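Local coordinates for translation initiation factor eIF2 assembly protein (Schizosaccharomyces pombe, PDB 4ZGP) that acts as an ATP-dependent folding chaperone that binds the gamma subunit of eIF2 and lets it assemble with the alpha and beta subunits, at residues L22-C32 / D258-T266; P114-A124 / L144-L155. All blocks are in the same frame, centred on the assembly; numbering follows the deposited sequence.

Contact 1 of 2, residues L22-C32 / D258-T266; sequences LILTKNQVLHC and DINPFYPRT. With ADP (adenosine-5'-diphosphate), chain C.
Leu24 lies across the ring of Tyr263 at about a right angle, its CB 3.8 Å from the ring centroid and only 15° off the normal, a CH-pi contact over one face. Pro264 CD covers the opposite face, offset toward the rim, so the phenol is sandwiched. A chi1 of -175° swings Leu24 CG away from its own backbone N and sends CD1 into the hollow between Tyr263 CB and the Pro261 ring, 3.7 Å from Pro261 CB. Leu22 fills the next notch: its CD2 meets the edge of the Phe262 ring in plane, 3.9 Å from CD2 of that ring, while its other methyl reaches Pro264. At the far end of helix 26-31, Cys32 SG is the bump, set against the peptide joining Asn260 to Pro261, 3.5 Å from Asn260 C. One water bridges Ile23 O, Gln28 NE2 and Phe262 O, and a second links Gln28 NE2 to Phe262 N; Gln28 OE1 is meanwhile taken by Thr25 N at 2.8 Å, and Gln28 N donates to Thr25 OG1, a capping box that fixes the amide. Past this packing, Asp258 OD2 lies 2.6 Å from ADP O1B, and Asp258 and Asn260 are the probable magnesium ligands. An N-terminal helix thus backs the end of strand 253-261, which carries Asp258 and Asn260 of the ATP-grasp nucleotide site.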
loop_
_atom_site.group_PDB
_atom_site.type_symbol
_atom_site.label_atom_id
_atom_site.label_comp_id
_atom_site.label_asym_id
_atom_site.label_seq_id
_atom_site.Cartn_x
_atom_site.Cartn_y
_atom_site.Cartn_z
ATOM N N LEU A 22 7.860 -20.441 -2.326
ATOM C CA LEU A 22 7.108 -19.284 -2.799
ATOM C C LEU A 22 7.931 -18.511 -3.816
ATOM O O LEU A 22 9.029 -18.049 -3.501
ATOM C CB LEU A 22 6.737 -18.351 -1.641
ATOM C CG LEU A 22 5.398 -18.482 -0.919
ATOM C CD1 LEU A 22 5.229 -17.310 0.039
ATOM C CD2 LEU A 22 4.231 -18.557 -1.895
ATOM N N ILE A 23 7.408 -18.358 -5.027
ATOM C CA ILE A 23 8.096 -17.546 -6.027
ATOM C C ILE A 23 7.268 -16.315 -6.425
ATOM O O ILE A 23 6.039 -16.298 -6.293
ATOM C CB ILE A 23 8.443 -18.369 -7.295
ATOM C CG1 ILE A 23 7.200 -18.622 -8.146
ATOM C CG2 ILE A 23 9.118 -19.682 -6.918
ATOM C CD1 ILE A 23 7.278 -17.991 -9.521
ATOM N N LEU A 24 7.970 -15.295 -6.905
ATOM C CA LEU A 24 7.371 -14.035 -7.322
ATOM C C LEU A 24 7.619 -13.780 -8.797
ATOM O O LEU A 24 8.763 -13.826 -9.243
ATOM C CB LEU A 24 7.956 -12.889 -6.506
ATOM C CG LEU A 24 7.360 -11.499 -6.738
ATOM C CD1 LEU A 24 5.926 -11.456 -6.264
ATOM C CD2 LEU A 24 8.198 -10.453 -6.024
ATOM N N THR A 25 6.568 -13.505 -9.560
ATOM C CA THR A 25 6.762 -13.181 -10.969
ATOM C C THR A 25 6.675 -11.673 -11.200
ATOM O O THR A 25 6.071 -10.943 -10.409
ATOM C CB THR A 25 5.736 -13.868 -11.870
ATOM O OG1 THR A 25 4.446 -13.304 -11.626
ATOM C CG2 THR A 25 5.698 -15.379 -11.614
ATOM N N LYS A 26 7.287 -11.223 -12.288
ATOM C CA LYS A 26 7.160 -9.851 -12.760
ATOM C C LYS A 26 5.699 -9.404 -12.864
ATOM O O LYS A 26 5.357 -8.295 -12.454
ATOM C CB LYS A 26 7.843 -9.707 -14.122
ATOM C CG LYS A 26 7.589 -8.385 -14.807
ATOM C CD LYS A 26 8.156 -8.374 -16.232
ATOM C CE LYS A 26 7.453 -9.373 -17.144
ATOM N NZ LYS A 26 6.487 -8.718 -18.078
ATOM N N ASN A 27 4.839 -10.258 -13.407
ATOM C CA ASN A 27 3.430 -9.897 -13.545
ATOM C C ASN A 27 2.765 -9.683 -12.183
ATOM O O ASN A 27 1.898 -8.826 -12.030
ATOM C CB ASN A 27 2.660 -10.962 -14.348
ATOM C CG ASN A 27 2.799 -10.764 -15.864
ATOM O OD1 ASN A 27 3.315 -9.743 -16.315
ATOM N ND2 ASN A 27 2.331 -11.727 -16.639
ATOM N N GLN A 28 3.158 -10.468 -11.192
ATOM C CA GLN A 28 2.555 -10.300 -9.869
ATOM C C GLN A 28 2.872 -8.938 -9.286
ATOM O O GLN A 28 2.024 -8.332 -8.615
ATOM C CB GLN A 28 3.032 -11.374 -8.911
ATOM C CG GLN A 28 2.316 -12.698 -9.050
ATOM C CD GLN A 28 2.970 -13.718 -8.148
ATOM O OE1 GLN A 28 4.054 -14.214 -8.456
ATOM N NE2 GLN A 28 2.355 -13.983 -6.994
ATOM N N VAL A 29 4.095 -8.468 -9.528
ATOM C CA VAL A 29 4.516 -7.138 -9.073
ATOM C C VAL A 29 3.791 -6.033 -9.861
ATOM O O VAL A 29 3.284 -5.058 -9.279
ATOM C CB VAL A 29 6.065 -6.979 -9.187
ATOM C CG1 VAL A 29 6.486 -5.543 -8.963
ATOM C CG2 VAL A 29 6.753 -7.895 -8.182
ATOM N N LEU A 30 3.713 -6.202 -11.171
ATOM C CA LEU A 30 3.003 -5.248 -12.024
ATOM C C LEU A 30 1.522 -5.117 -11.665
ATOM O O LEU A 30 0.959 -4.021 -11.745
ATOM C CB LEU A 30 3.122 -5.642 -13.511
ATOM C CG LEU A 30 4.468 -5.423 -14.210
ATOM C CD1 LEU A 30 4.421 -6.014 -15.617
ATOM C CD2 LEU A 30 4.816 -3.938 -14.255
ATOM N N HIS A 31 0.879 -6.231 -11.301
ATOM C CA HIS A 31 -0.544 -6.207 -10.981
ATOM C C HIS A 31 -0.852 -5.431 -9.699
ATOM O O HIS A 31 -1.995 -5.012 -9.486
ATOM C CB HIS A 31 -1.092 -7.638 -10.848
ATOM C CG HIS A 31 -1.069 -8.397 -12.138
ATOM N ND1 HIS A 31 -1.108 -9.774 -12.196
ATOM C CD2 HIS A 31 -0.968 -7.969 -13.418
ATOM C CE1 HIS A 31 -1.065 -10.160 -13.461
ATOM N NE2 HIS A 31 -0.976 -9.082 -14.222
ATOM N N CYS A 32 0.161 -5.268 -8.852
ATOM C CA CYS A 32 -0.013 -4.595 -7.568
ATOM C C CYS A 32 0.315 -3.111 -7.615
ATOM O O CYS A 32 0.222 -2.438 -6.580
ATOM C CB CYS A 32 0.854 -5.267 -6.488
ATOM S SG CYS A 32 0.102 -6.826 -5.971
ATOM N N ASP A 258 -4.766 -1.104 0.229
ATOM C CA ASP A 258 -3.623 -1.447 -0.609
ATOM C C ASP A 258 -3.721 -2.913 -0.999
ATOM O O ASP A 258 -4.445 -3.674 -0.367
ATOM C CB ASP A 258 -2.301 -1.180 0.128
ATOM C CG ASP A 258 -1.103 -1.023 -0.821
ATOM O OD1 ASP A 258 -1.269 -0.921 -2.053
ATOM O OD2 ASP A 258 0.028 -0.982 -0.318
ATOM N N ILE A 259 -3.006 -3.271 -2.054
ATOM C CA ILE A 259 -2.887 -4.667 -2.473
ATOM C C ILE A 259 -1.396 -4.918 -2.700
ATOM O O ILE A 259 -0.714 -4.130 -3.354
ATOM C CB ILE A 259 -3.728 -4.991 -3.753
ATOM C CG1 ILE A 259 -5.231 -4.755 -3.508
ATOM C CG2 ILE A 259 -3.512 -6.471 -4.174
ATOM C CD1 ILE A 259 -6.141 -5.116 -4.678
ATOM N N ASN A 260 -0.880 -6.010 -2.145
ATOM C CA ASN A 260 0.533 -6.338 -2.237
ATOM C C ASN A 260 0.749 -7.797 -2.646
ATOM O O ASN A 260 -0.163 -8.592 -2.509
ATOM C CB ASN A 260 1.206 -6.095 -0.897
ATOM C CG ASN A 260 1.353 -4.630 -0.597
ATOM O OD1 ASN A 260 2.086 -3.931 -1.281
ATOM N ND2 ASN A 260 0.662 -4.159 0.424
ATOM N N PRO A 261 1.951 -8.142 -3.142
ATOM C CA PRO A 261 2.142 -9.549 -3.556
ATOM C C PRO A 261 2.111 -10.550 -2.404
ATOM O O PRO A 261 2.422 -10.219 -1.267
ATOM C CB PRO A 261 3.533 -9.529 -4.204
ATOM C CG PRO A 261 3.708 -8.118 -4.673
ATOM C CD PRO A 261 3.090 -7.302 -3.563
ATOM N N PHE A 262 1.709 -11.780 -2.708
ATOM C CA PHE A 262 1.754 -12.882 -1.736
ATOM C C PHE A 262 3.186 -13.398 -1.744
ATOM O O PHE A 262 3.513 -14.344 -2.459
ATOM C CB PHE A 262 0.754 -13.975 -2.118
ATOM C CG PHE A 262 0.508 -15.004 -1.045
ATOM C CD1 PHE A 262 -0.451 -14.791 -0.060
ATOM C CD2 PHE A 262 1.203 -16.208 -1.054
ATOM C CE1 PHE A 262 -0.700 -15.741 0.919
ATOM C CE2 PHE A 262 0.955 -17.174 -0.077
ATOM C CZ PHE A 262 0.017 -16.940 0.914
ATOM N N TYR A 263 4.036 -12.735 -0.976
ATOM C CA TYR A 263 5.478 -12.960 -1.034
ATOM C C TYR A 263 6.120 -12.321 0.193
ATOM O O TYR A 263 5.656 -11.279 0.655
ATOM C CB TYR A 263 6.039 -12.379 -2.330
ATOM C CG TYR A 263 7.472 -12.765 -2.586
ATOM C CD1 TYR A 263 7.794 -14.054 -3.009
ATOM C CD2 TYR A 263 8.497 -11.858 -2.394
ATOM C CE1 TYR A 263 9.113 -14.426 -3.241
ATOM C CE2 TYR A 263 9.824 -12.223 -2.619
ATOM C CZ TYR A 263 10.117 -13.512 -3.036
ATOM O OH TYR A 263 11.420 -13.888 -3.273
ATOM N N PRO A 264 7.180 -12.945 0.750
ATOM C CA PRO A 264 7.689 -12.497 2.053
ATOM C C PRO A 264 8.147 -11.047 2.142
ATOM O O PRO A 264 8.283 -10.574 3.262
ATOM C CB PRO A 264 8.869 -13.450 2.306
ATOM C CG PRO A 264 8.437 -14.712 1.645
ATOM C CD PRO A 264 7.763 -14.245 0.366
ATOM N N ARG A 265 8.362 -10.350 1.033
ATOM C CA ARG A 265 8.669 -8.925 1.134
ATOM C C ARG A 265 7.445 -8.119 1.601
ATOM O O ARG A 265 7.557 -6.981 2.061
ATOM C CB ARG A 265 9.180 -8.389 -0.202
ATOM C CG ARG A 265 9.914 -7.070 -0.068
ATOM C CD ARG A 265 10.770 -6.788 -1.285
ATOM N NE ARG A 265 11.859 -7.747 -1.440
ATOM C CZ ARG A 265 13.059 -7.625 -0.876
ATOM N NH1 ARG A 265 13.979 -8.554 -1.091
ATOM N NH2 ARG A 265 13.344 -6.581 -0.097
ATOM N N THR A 266 6.269 -8.707 1.472
ATOM C CA THR A 266 5.075 -8.136 2.079
ATOM C C THR A 266 5.067 -8.545 3.555
ATOM O O THR A 266 4.973 -9.737 3.855
ATOM C CB THR A 266 3.813 -8.633 1.357
ATOM O OG1 THR A 266 3.890 -8.287 -0.038
ATOM C CG2 THR A 266 2.536 -8.034 1.989
HETATM P PB ADP C . 1.591 -0.080 2.793
HETATM O O1B ADP C . 0.629 -1.105 2.212
HETATM O O2B ADP C . 2.832 0.146 1.947
HETATM O O3B ADP C . 1.784 -0.296 4.279
HETATM P PA ADP C . -0.669 1.730 2.912
HETATM O O1A ADP C . -1.408 0.448 3.205
HETATM O O2A ADP C . -1.093 2.685 1.808
HETATM O O3A ADP C . 0.887 1.379 2.647
HETATM O "O5'" ADP C . -0.646 2.563 4.283
HETATM C "C5'" ADP C . 0.505 2.635 5.125
HETATM C "C4'" ADP C . 0.009 3.286 6.405
HETATM O "O4'" ADP C . -0.189 4.682 6.177
HETATM C "C3'" ADP C . -1.345 2.718 6.801
HETATM O "O3'" ADP C . -1.210 1.740 7.838
HETATM C "C2'" ADP C . -2.155 3.910 7.265
HETATM O "O2'" ADP C . -2.174 3.996 8.692
HETATM C "C1'" ADP C . -1.442 5.125 6.708
HETATM N N9 ADP C . -2.273 5.661 5.602
HETATM C C8 ADP C . -2.347 5.137 4.359
HETATM N N7 ADP C . -3.199 5.859 3.580
HETATM C C5 ADP C . -3.685 6.871 4.334
HETATM C C6 ADP C . -4.618 8.001 4.121
HETATM N N6 ADP C . -5.203 8.169 2.907
HETATM N N1 ADP C . -4.859 8.839 5.165
HETATM C C2 ADP C . -4.254 8.651 6.359
HETATM N N3 ADP C . -3.393 7.646 6.623
HETATM C C4 ADP C . -3.071 6.737 5.665
HETATM O O HOH W 1 3.765 -15.483 -4.750
HETATM O O HOH W 2 0.535 -11.994 -5.584
HETATM O O HOH W 3 1.370 -2.412 -3.903
#

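Contact 2 of 2, residues P114-A124 / L144-L155; sequences PKLNWSTPKDA and LLKSSDFVAHDL. With ADP (adenosine-5'-diphosphate), chain C.
Two phosphate-side residues of the ATP site, Thr120 and Lys122, sit on a loop braced by helix 149-157, with the end of helix 138-146 packed beside it. Asp154 grips the loop with both oxygens: OD2 accepts Ser119 N on its syn lone pair (2.8 Å) and Trp118 N from above the carboxylate plane, while OD1 takes Ser119 OG at 2.6 Å. The Trp118 ring turns its edge to this carboxylate, the planes 87° apart. Were Asp154 an alanine, both amides and the serine hydroxyl would probably lose their acceptor, freeing the loop to shift. At the helix start, Asp123 OD1 accepts from Ser148 OG (2.5 Å) and OD2 from Asp149 N, while Ser148 OG, the N-cap, receives Val151 N at 169°. Between these polar ends, Pro121 wedges against Leu144, Leu145 and Val151, its CB tight against Ser148 CB (3.5 Å); past Asp154, Leu116 CD1 reaches Leu155 CD2 (3.6 Å). Lys122, bent at chi4 (-74°), crosses Phe150 at about a right angle; NZ makes an off-centre cation-pi contact and donates to ADP O3B at 3.0 Å. A loop of nucleotide-binding residues is held against a capped helix at the cleft of an ATP-grasp protein.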
loop_
_atom_site.group_PDB
_atom_site.type_symbol
_atom_site.label_atom_id
_atom_site.label_comp_id
_atom_site.label_asym_id
_atom_site.label_seq_id
_atom_site.Cartn_x
_atom_site.Cartn_y
_atom_site.Cartn_z
ATOM N N PRO A 114 1.233 10.716 0.041
ATOM C CA PRO A 114 1.871 10.368 -1.231
ATOM C C PRO A 114 2.424 8.954 -1.242
ATOM O O PRO A 114 2.785 8.463 -0.176
ATOM C CB PRO A 114 3.015 11.364 -1.323
ATOM C CG PRO A 114 3.429 11.518 0.156
ATOM C CD PRO A 114 2.138 11.464 0.929
ATOM N N LYS A 115 2.503 8.326 -2.410
ATOM C CA LYS A 115 3.247 7.054 -2.541
ATOM C C LYS A 115 3.668 6.909 -4.007
ATOM O O LYS A 115 3.189 7.663 -4.856
ATOM C CB LYS A 115 2.399 5.853 -2.073
ATOM C CG LYS A 115 1.152 5.597 -2.909
ATOM C CD LYS A 115 0.304 4.411 -2.388
ATOM C CE LYS A 115 0.945 3.073 -2.769
ATOM N NZ LYS A 115 0.207 1.878 -2.221
ATOM N N LEU A 116 4.587 5.996 -4.315
ATOM C CA LEU A 116 4.831 5.675 -5.717
ATOM C C LEU A 116 4.031 4.413 -6.031
ATOM O O LEU A 116 2.970 4.199 -5.441
ATOM C CB LEU A 116 6.319 5.517 -6.033
ATOM C CG LEU A 116 7.208 6.731 -5.716
ATOM C CD1 LEU A 116 8.597 6.543 -6.290
ATOM C CD2 LEU A 116 6.597 8.059 -6.200
ATOM N N ASN A 117 4.503 3.603 -6.976
ATOM C CA ASN A 117 3.647 2.550 -7.491
ATOM C C ASN A 117 3.242 1.551 -6.425
ATOM O O ASN A 117 2.136 1.023 -6.481
ATOM C CB ASN A 117 4.315 1.791 -8.649
ATOM C CG ASN A 117 4.815 2.714 -9.775
ATOM O OD1 ASN A 117 5.496 3.717 -9.525
ATOM N ND2 ASN A 117 4.493 2.359 -11.021
ATOM N N TRP A 118 4.124 1.271 -5.468
ATOM C CA TRP A 118 3.784 0.223 -4.491
ATOM C C TRP A 118 3.809 0.665 -3.035
ATOM O O TRP A 118 2.918 0.285 -2.278
ATOM C CB TRP A 118 4.707 -0.994 -4.617
ATOM C CG TRP A 118 4.711 -1.608 -5.980
ATOM C CD1 TRP A 118 3.847 -2.559 -6.468
ATOM C CD2 TRP A 118 5.612 -1.299 -7.036
ATOM N NE1 TRP A 118 4.166 -2.853 -7.779
ATOM C CE2 TRP A 118 5.259 -2.107 -8.143
ATOM C CE3 TRP A 118 6.706 -0.428 -7.152
ATOM C CZ2 TRP A 118 5.942 -2.052 -9.351
ATOM C CZ3 TRP A 118 7.388 -0.380 -8.347
ATOM C CH2 TRP A 118 7.003 -1.189 -9.436
ATOM N N SER A 119 4.817 1.444 -2.643
ATOM C CA SER A 119 5.102 1.637 -1.222
ATOM C C SER A 119 4.790 3.044 -0.693
ATOM O O SER A 119 5.211 4.045 -1.261
ATOM C CB SER A 119 6.573 1.312 -0.945
ATOM O OG SER A 119 6.922 0.048 -1.479
ATOM N N THR A 120 4.034 3.081 0.390
ATOM C CA THR A 120 3.751 4.312 1.138
ATOM C C THR A 120 4.931 4.573 2.075
ATOM O O THR A 120 5.408 3.643 2.718
ATOM C CB THR A 120 2.410 4.171 1.916
ATOM O OG1 THR A 120 1.360 3.834 0.991
ATOM C CG2 THR A 120 2.031 5.442 2.659
ATOM N N PRO A 121 5.412 5.832 2.141
ATOM C CA PRO A 121 6.597 6.184 2.936
ATOM C C PRO A 121 6.295 6.245 4.430
ATOM O O PRO A 121 6.551 7.240 5.116
ATOM C CB PRO A 121 6.992 7.561 2.371
ATOM C CG PRO A 121 5.716 8.160 1.910
ATOM C CD PRO A 121 4.924 6.981 1.354
ATOM N N LYS A 122 5.744 5.155 4.940
ATOM C CA LYS A 122 5.341 5.074 6.338
ATOM C C LYS A 122 6.574 5.088 7.241
ATOM O O LYS A 122 6.491 5.378 8.434
ATOM C CB LYS A 122 4.514 3.812 6.589
ATOM C CG LYS A 122 5.196 2.543 6.118
ATOM C CD LYS A 122 4.471 1.282 6.583
ATOM C CE LYS A 122 5.080 0.023 5.965
ATOM N NZ LYS A 122 4.732 -0.152 4.516
ATOM N N ASP A 123 7.719 4.776 6.654
ATOM C CA ASP A 123 8.956 4.642 7.424
ATOM C C ASP A 123 9.638 5.974 7.623
ATOM O O ASP A 123 10.661 6.063 8.302
ATOM C CB ASP A 123 9.919 3.704 6.716
ATOM C CG ASP A 123 10.372 4.257 5.372
ATOM O OD1 ASP A 123 9.506 4.461 4.483
ATOM O OD2 ASP A 123 11.580 4.514 5.215
ATOM N N ALA A 124 9.083 7.010 7.013
ATOM C CA ALA A 124 9.802 8.266 6.891
ATOM C C ALA A 124 9.175 9.363 7.733
ATOM O O ALA A 124 9.397 10.552 7.481
ATOM C CB ALA A 124 9.869 8.693 5.423
ATOM N N LEU A 144 8.924 13.938 2.093
ATOM C CA LEU A 144 8.553 12.639 2.644
ATOM C C LEU A 144 8.954 11.493 1.705
ATOM O O LEU A 144 9.511 10.481 2.139
ATOM C CB LEU A 144 7.050 12.607 2.934
ATOM C CG LEU A 144 6.443 11.404 3.657
ATOM C CD1 LEU A 144 7.071 11.183 5.041
ATOM C CD2 LEU A 144 4.943 11.605 3.798
ATOM N N LEU A 145 8.695 11.656 0.414
ATOM C CA LEU A 145 9.058 10.617 -0.547
ATOM C C LEU A 145 10.563 10.434 -0.668
ATOM O O LEU A 145 11.045 9.311 -0.817
ATOM C CB LEU A 145 8.482 10.926 -1.932
ATOM C CG LEU A 145 6.956 10.901 -2.051
ATOM C CD1 LEU A 145 6.550 11.271 -3.471
ATOM C CD2 LEU A 145 6.408 9.529 -1.674
ATOM N N LYS A 146 11.300 11.540 -0.638
ATOM C CA LYS A 146 12.755 11.486 -0.765
ATOM C C LYS A 146 13.410 10.751 0.411
ATOM O O LYS A 146 14.484 10.161 0.258
ATOM C CB LYS A 146 13.330 12.906 -0.885
ATOM C CG LYS A 146 14.787 12.964 -1.316
ATOM C CD LYS A 146 15.332 14.387 -1.277
ATOM C CE LYS A 146 16.199 14.618 -0.041
ATOM N NZ LYS A 146 16.809 15.980 -0.010
ATOM N N SER A 147 12.764 10.766 1.575
ATOM C CA SER A 147 13.407 10.247 2.789
ATOM C C SER A 147 13.060 8.799 3.103
ATOM O O SER A 147 13.570 8.227 4.070
ATOM C CB SER A 147 13.037 11.117 3.981
ATOM O OG SER A 147 13.177 12.471 3.629
ATOM N N SER A 148 12.190 8.205 2.296
ATOM C CA SER A 148 11.738 6.845 2.552
ATOM C C SER A 148 12.617 5.765 1.943
ATOM O O SER A 148 12.918 5.811 0.742
ATOM C CB SER A 148 10.315 6.658 2.022
ATOM O OG SER A 148 9.933 5.297 2.126
ATOM N N ASP A 149 12.982 4.773 2.764
ATOM C CA ASP A 149 13.625 3.539 2.293
ATOM C C ASP A 149 12.692 2.743 1.374
ATOM O O ASP A 149 13.128 2.116 0.394
ATOM C CB ASP A 149 14.024 2.628 3.468
ATOM C CG ASP A 149 15.028 3.274 4.424
ATOM O OD1 ASP A 149 15.998 3.898 3.953
ATOM O OD2 ASP A 149 14.835 3.147 5.653
ATOM N N PHE A 150 11.410 2.726 1.730
ATOM C CA PHE A 150 10.423 1.973 0.968
ATOM C C PHE A 150 10.300 2.548 -0.422
ATOM O O PHE A 150 10.280 1.812 -1.400
ATOM C CB PHE A 150 9.059 1.987 1.664
ATOM C CG PHE A 150 9.021 1.209 2.950
ATOM C CD1 PHE A 150 9.622 -0.033 3.042
ATOM C CD2 PHE A 150 8.376 1.716 4.065
ATOM C CE1 PHE A 150 9.583 -0.759 4.236
ATOM C CE2 PHE A 150 8.342 0.998 5.262
ATOM C CZ PHE A 150 8.947 -0.239 5.344
ATOM N N VAL A 151 10.211 3.874 -0.504
ATOM C CA VAL A 151 10.105 4.552 -1.795
ATOM C C VAL A 151 11.358 4.281 -2.626
ATOM O O VAL A 151 11.274 4.009 -3.821
ATOM C CB VAL A 151 9.882 6.083 -1.615
ATOM C CG1 VAL A 151 10.043 6.809 -2.929
ATOM C CG2 VAL A 151 8.502 6.345 -1.024
ATOM N N ALA A 152 12.516 4.322 -1.972
ATOM C CA ALA A 152 13.787 4.036 -2.624
ATOM C C ALA A 152 13.816 2.609 -3.158
ATOM O O ALA A 152 14.408 2.343 -4.202
ATOM C CB ALA A 152 14.960 4.265 -1.652
ATOM N N HIS A 153 13.176 1.695 -2.438
ATOM C CA HIS A 153 13.102 0.321 -2.910
ATOM C C HIS A 153 12.244 0.203 -4.170
ATOM O O HIS A 153 12.578 -0.561 -5.082
ATOM C CB HIS A 153 12.560 -0.614 -1.830
ATOM C CG HIS A 153 12.676 -2.057 -2.203
ATOM N ND1 HIS A 153 13.859 -2.760 -2.090
ATOM C CD2 HIS A 153 11.777 -2.917 -2.738
ATOM C CE1 HIS A 153 13.671 -4.001 -2.504
ATOM N NE2 HIS A 153 12.417 -4.121 -2.905
ATOM N N ASP A 154 11.149 0.959 -4.217
ATOM C CA ASP A 154 10.323 1.022 -5.421
ATOM C C ASP A 154 11.139 1.508 -6.614
ATOM O O ASP A 154 11.013 0.990 -7.729
ATOM C CB ASP A 154 9.139 1.984 -5.239
ATOM C CG ASP A 154 7.991 1.393 -4.418
ATOM O OD1 ASP A 154 8.155 0.351 -3.748
ATOM O OD2 ASP A 154 6.913 2.023 -4.426
ATOM N N LEU A 155 11.942 2.542 -6.368
ATOM C CA LEU A 155 12.691 3.222 -7.423
ATOM C C LEU A 155 13.862 2.406 -7.976
ATOM O O LEU A 155 14.206 2.530 -9.154
ATOM C CB LEU A 155 13.211 4.574 -6.900
ATOM C CG LEU A 155 12.161 5.687 -6.890
ATOM C CD1 LEU A 155 12.761 6.999 -6.436
ATOM C CD2 LEU A 155 11.516 5.847 -8.269
HETATM P PB ADP C . 1.591 -0.080 2.793
HETATM O O1B ADP C . 0.629 -1.105 2.212
HETATM O O2B ADP C . 2.832 0.146 1.947
HETATM O O3B ADP C . 1.784 -0.296 4.279
HETATM P PA ADP C . -0.669 1.730 2.912
HETATM O O1A ADP C . -1.408 0.448 3.205
HETATM O O2A ADP C . -1.093 2.685 1.808
HETATM O O3A ADP C . 0.887 1.379 2.647
HETATM O "O5'" ADP C . -0.646 2.563 4.283
HETATM C "C5'" ADP C . 0.505 2.635 5.125
HETATM C "C4'" ADP C . 0.009 3.286 6.405
HETATM O "O4'" ADP C . -0.189 4.682 6.177
HETATM C "C3'" ADP C . -1.345 2.718 6.801
HETATM O "O3'" ADP C . -1.210 1.740 7.838
HETATM C "C2'" ADP C . -2.155 3.910 7.265
HETATM O "O2'" ADP C . -2.174 3.996 8.692
HETATM C "C1'" ADP C . -1.442 5.125 6.708
HETATM N N9 ADP C . -2.273 5.661 5.602
HETATM C C8 ADP C . -2.347 5.137 4.359
HETATM N N7 ADP C . -3.199 5.859 3.580
HETATM C C5 ADP C . -3.685 6.871 4.334
HETATM C C6 ADP C . -4.618 8.001 4.121
HETATM N N6 ADP C . -5.203 8.169 2.907
HETATM N N1 ADP C . -4.859 8.839 5.165
HETATM C C2 ADP C . -4.254 8.651 6.359
HETATM N N3 ADP C . -3.393 7.646 6.623
HETATM C C4 ADP C . -3.071 6.737 5.665
HETATM O O HOH W 4 6.817 4.531 -3.098
HETATM O O HOH W 5 13.102 6.417 6.033
#

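Overall arrangement
The centres of the two contacts lie about 17 Å apart, and both reach ADP. Along the chain contact 2 is nested within the loop that contact 1 closes: 22-32 comes first, then 114-124 and 144-155, then 258-266. They draw on different sheets: contact 2 starts from strand 112-115, an outer strand of the three-stranded antiparallel sheet, and contact 1 from strand 253-261, an outer strand of the five-stranded mixed sheet. The two meet directly where Lys115 NZ forms a salt bridge with Asp258 OD1 (3.2 Å) and Trp118 NE1 probably bonds to Val29 O (2.8 Å). The nucleotide's phosphates are therefore approached from both sheets, consistent with an ATP-grasp cleft.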